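Local structure of particle-associated lyase (Acinetobacter bacteriophage AP22, 4Y9V) at residues Asn67-Asp72 with Asp94-Val99. The protein forms the trimeric tailspike of the phage, binds the capsular saccharide of Acinetobacter baumannii and, as a lyase, probably degrades the capsule. Residues are numbered along the deposited sequence; the frame is centred on the assembly and turned at random.
Sequences NQVKSD and DDFEFV. With EDO (1,2-ethanediol), chain F.
Val69 and Lys70, on the helix 63-71, meet a single aromatic ring, that of Phe96 on the strand 96-100, and the ring is best followed outward from its root. At CB the Phe96 side chain heads for the helix, and with CG anti to the backbone N (chi1 -167°) the ring reaches toward the helix instead of lying back along its own strand. One flank carries CE1 of Phe96, which sits 3.6 Å above the centre of the Phe98 ring, an edge of Phe96 over one face of the buried Phe98 ring. The other flank ends in CE2, where both helix residues arrive: CG1 of Val69 comes in at the ring edge, close to its plane, 3.9 Å from CE2 of Phe96, while CB of Lys70 approaches the same CE2 obliquely at 4.1 Å. CZ of Phe96, the tip, finds Val69 CG1 again at 4.0 Å. Leu77 of the neighbouring strand 77-79 touches both Val69 and Phe96, and the Phe92 ring meets that of Phe96 with planes inclined at about 45°.

Lys70 divides its labour: its CB joins the apolar cluster, whereas its end leads away, with NZ hydrogen-bonded to the backbone oxygen of Glu91. On a different side of the helix, Gln68 NE2 donates to Asp72 OD1 (2.9 Å), and Asp72 OD2 takes bonds from an ethanediol, probably a crystallisation additive, and Tyr50. The helix thus packs near the N-terminal end of the parallel beta-helix through carbon alone, a contact set by shape and burial, with the polar bonds of these helix residues made away from the ring.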
loop_
_atom_site.group_PDB
_atom_site.type_symbol
_atom_site.label_atom_id
_atom_site.label_comp_id
_atom_site.label_asym_id
_atom_site.label_seq_id
_atom_site.Cartn_x
_atom_site.Cartn_y
_atom_site.Cartn_z
ATOM N N ASN A 67 5.714 42.806 -13.312
ATOM C CA ASN A 67 6.741 43.302 -12.383
ATOM C C ASN A 67 6.200 44.460 -11.539
ATOM O O ASN A 67 6.522 44.558 -10.358
ATOM C CB ASN A 67 7.995 43.680 -13.134
ATOM C CG ASN A 67 8.882 42.484 -13.479
ATOM O OD1 ASN A 67 8.871 41.497 -12.696
ATOM N ND2 ASN A 67 9.580 42.505 -14.567
ATOM N N GLN A 68 5.386 45.366 -12.137
ATOM C CA GLN A 68 4.864 46.482 -11.360
ATOM C C GLN A 68 3.858 46.004 -10.313
ATOM O O GLN A 68 3.866 46.496 -9.184
ATOM C CB GLN A 68 4.234 47.535 -12.283
ATOM C CG GLN A 68 3.904 48.799 -11.518
ATOM C CD GLN A 68 5.166 49.522 -11.074
ATOM O OE1 GLN A 68 6.138 49.611 -11.847
ATOM N NE2 GLN A 68 5.170 50.019 -9.874
ATOM N N VAL A 69 2.987 45.066 -10.681
ATOM C CA VAL A 69 2.018 44.526 -9.717
ATOM C C VAL A 69 2.758 43.940 -8.502
ATOM O O VAL A 69 2.374 44.297 -7.365
ATOM C CB VAL A 69 1.137 43.449 -10.393
ATOM C CG1 VAL A 69 0.306 42.727 -9.336
ATOM C CG2 VAL A 69 0.246 44.036 -11.474
ATOM N N LYS A 70 3.755 43.129 -8.724
ATOM C CA LYS A 70 4.466 42.500 -7.604
ATOM C C LYS A 70 5.270 43.547 -6.839
ATOM O O LYS A 70 5.367 43.500 -5.618
ATOM C CB LYS A 70 5.291 41.297 -8.010
ATOM C CG LYS A 70 6.560 41.497 -8.691
ATOM C CD LYS A 70 7.265 40.195 -9.158
ATOM C CE LYS A 70 8.730 40.501 -9.564
ATOM N NZ LYS A 70 9.589 40.864 -8.437
ATOM N N SER A 71 5.805 44.552 -7.523
ATOM C CA SER A 71 6.590 45.589 -6.877
ATOM C C SER A 71 5.687 46.452 -6.001
ATOM O O SER A 71 6.091 47.056 -4.960
ATOM C CB SER A 71 7.260 46.468 -7.906
ATOM O OG SER A 71 8.303 45.750 -8.567
ATOM N N ASP A 72 4.441 46.589 -6.400
ATOM C CA ASP A 72 3.503 47.351 -5.653
ATOM C C ASP A 72 3.083 46.523 -4.384
ATOM O O ASP A 72 2.342 47.173 -3.631
ATOM C CB ASP A 72 2.284 47.770 -6.485
ATOM C CG ASP A 72 2.574 48.839 -7.527
ATOM O OD1 ASP A 72 3.664 49.476 -7.506
ATOM O OD2 ASP A 72 1.672 49.070 -8.380
ATOM N N ASP A 94 8.484 37.649 -2.943
ATOM C CA ASP A 94 7.525 37.857 -1.876
ATOM C C ASP A 94 6.276 37.046 -2.184
ATOM O O ASP A 94 6.005 36.707 -3.357
ATOM C CB ASP A 94 7.132 39.363 -1.700
ATOM C CG ASP A 94 8.284 40.035 -0.948
ATOM O OD1 ASP A 94 8.529 39.666 0.244
ATOM O OD2 ASP A 94 8.972 40.869 -1.490
ATOM N N ASP A 95 5.490 36.743 -1.163
ATOM C CA ASP A 95 4.238 36.039 -1.322
ATOM C C ASP A 95 3.400 36.674 -2.425
ATOM O O ASP A 95 3.326 37.894 -2.524
ATOM C CB ASP A 95 3.436 36.027 -0.032
ATOM C CG ASP A 95 4.149 35.381 1.124
ATOM O OD1 ASP A 95 5.085 34.597 0.935
ATOM O OD2 ASP A 95 3.679 35.664 2.290
ATOM N N PHE A 96 2.734 35.845 -3.226
ATOM C CA PHE A 96 1.929 36.312 -4.340
ATOM C C PHE A 96 0.919 35.242 -4.672
ATOM O O PHE A 96 1.281 34.072 -4.666
ATOM C CB PHE A 96 2.842 36.595 -5.552
ATOM C CG PHE A 96 2.159 37.368 -6.645
ATOM C CD1 PHE A 96 1.483 36.737 -7.668
ATOM C CD2 PHE A 96 2.205 38.749 -6.616
ATOM C CE1 PHE A 96 0.851 37.492 -8.683
ATOM C CE2 PHE A 96 1.591 39.471 -7.607
ATOM C CZ PHE A 96 0.903 38.869 -8.630
ATOM N N GLU A 97 -0.293 35.642 -5.023
ATOM C CA GLU A 97 -1.346 34.715 -5.415
ATOM C C GLU A 97 -1.992 35.153 -6.726
ATOM O O GLU A 97 -2.458 36.298 -6.817
ATOM C CB GLU A 97 -2.410 34.620 -4.326
ATOM C CG GLU A 97 -3.575 33.710 -4.707
ATOM C CD GLU A 97 -4.599 33.441 -3.634
ATOM O OE1 GLU A 97 -4.518 34.060 -2.545
ATOM O OE2 GLU A 97 -5.499 32.581 -3.875
ATOM N N PHE A 98 -2.025 34.255 -7.696
ATOM C CA PHE A 98 -2.825 34.437 -8.895
ATOM C C PHE A 98 -4.196 33.777 -8.731
ATOM O O PHE A 98 -4.307 32.641 -8.254
ATOM C CB PHE A 98 -2.190 33.731 -10.113
ATOM C CG PHE A 98 -1.008 34.449 -10.700
ATOM C CD1 PHE A 98 -1.204 35.462 -11.655
ATOM C CD2 PHE A 98 0.320 34.127 -10.372
ATOM C CE1 PHE A 98 -0.134 36.074 -12.259
ATOM C CE2 PHE A 98 1.385 34.761 -10.985
ATOM C CZ PHE A 98 1.161 35.731 -11.935
ATOM N N VAL A 99 -5.226 34.469 -9.246
ATOM C CA VAL A 99 -6.543 33.900 -9.474
ATOM C C VAL A 99 -6.823 34.096 -10.966
ATOM O O VAL A 99 -7.258 35.156 -11.414
ATOM C CB VAL A 99 -7.646 34.512 -8.613
ATOM C CG1 VAL A 99 -8.939 33.734 -8.835
ATOM C CG2 VAL A 99 -7.266 34.547 -7.164
HETATM C C1 EDO F . 0.125 51.445 -11.898
HETATM O O1 EDO F . 0.714 52.701 -12.286
HETATM C C2 EDO F . 0.352 51.222 -10.436
HETATM O O2 EDO F . 1.718 51.076 -10.155
#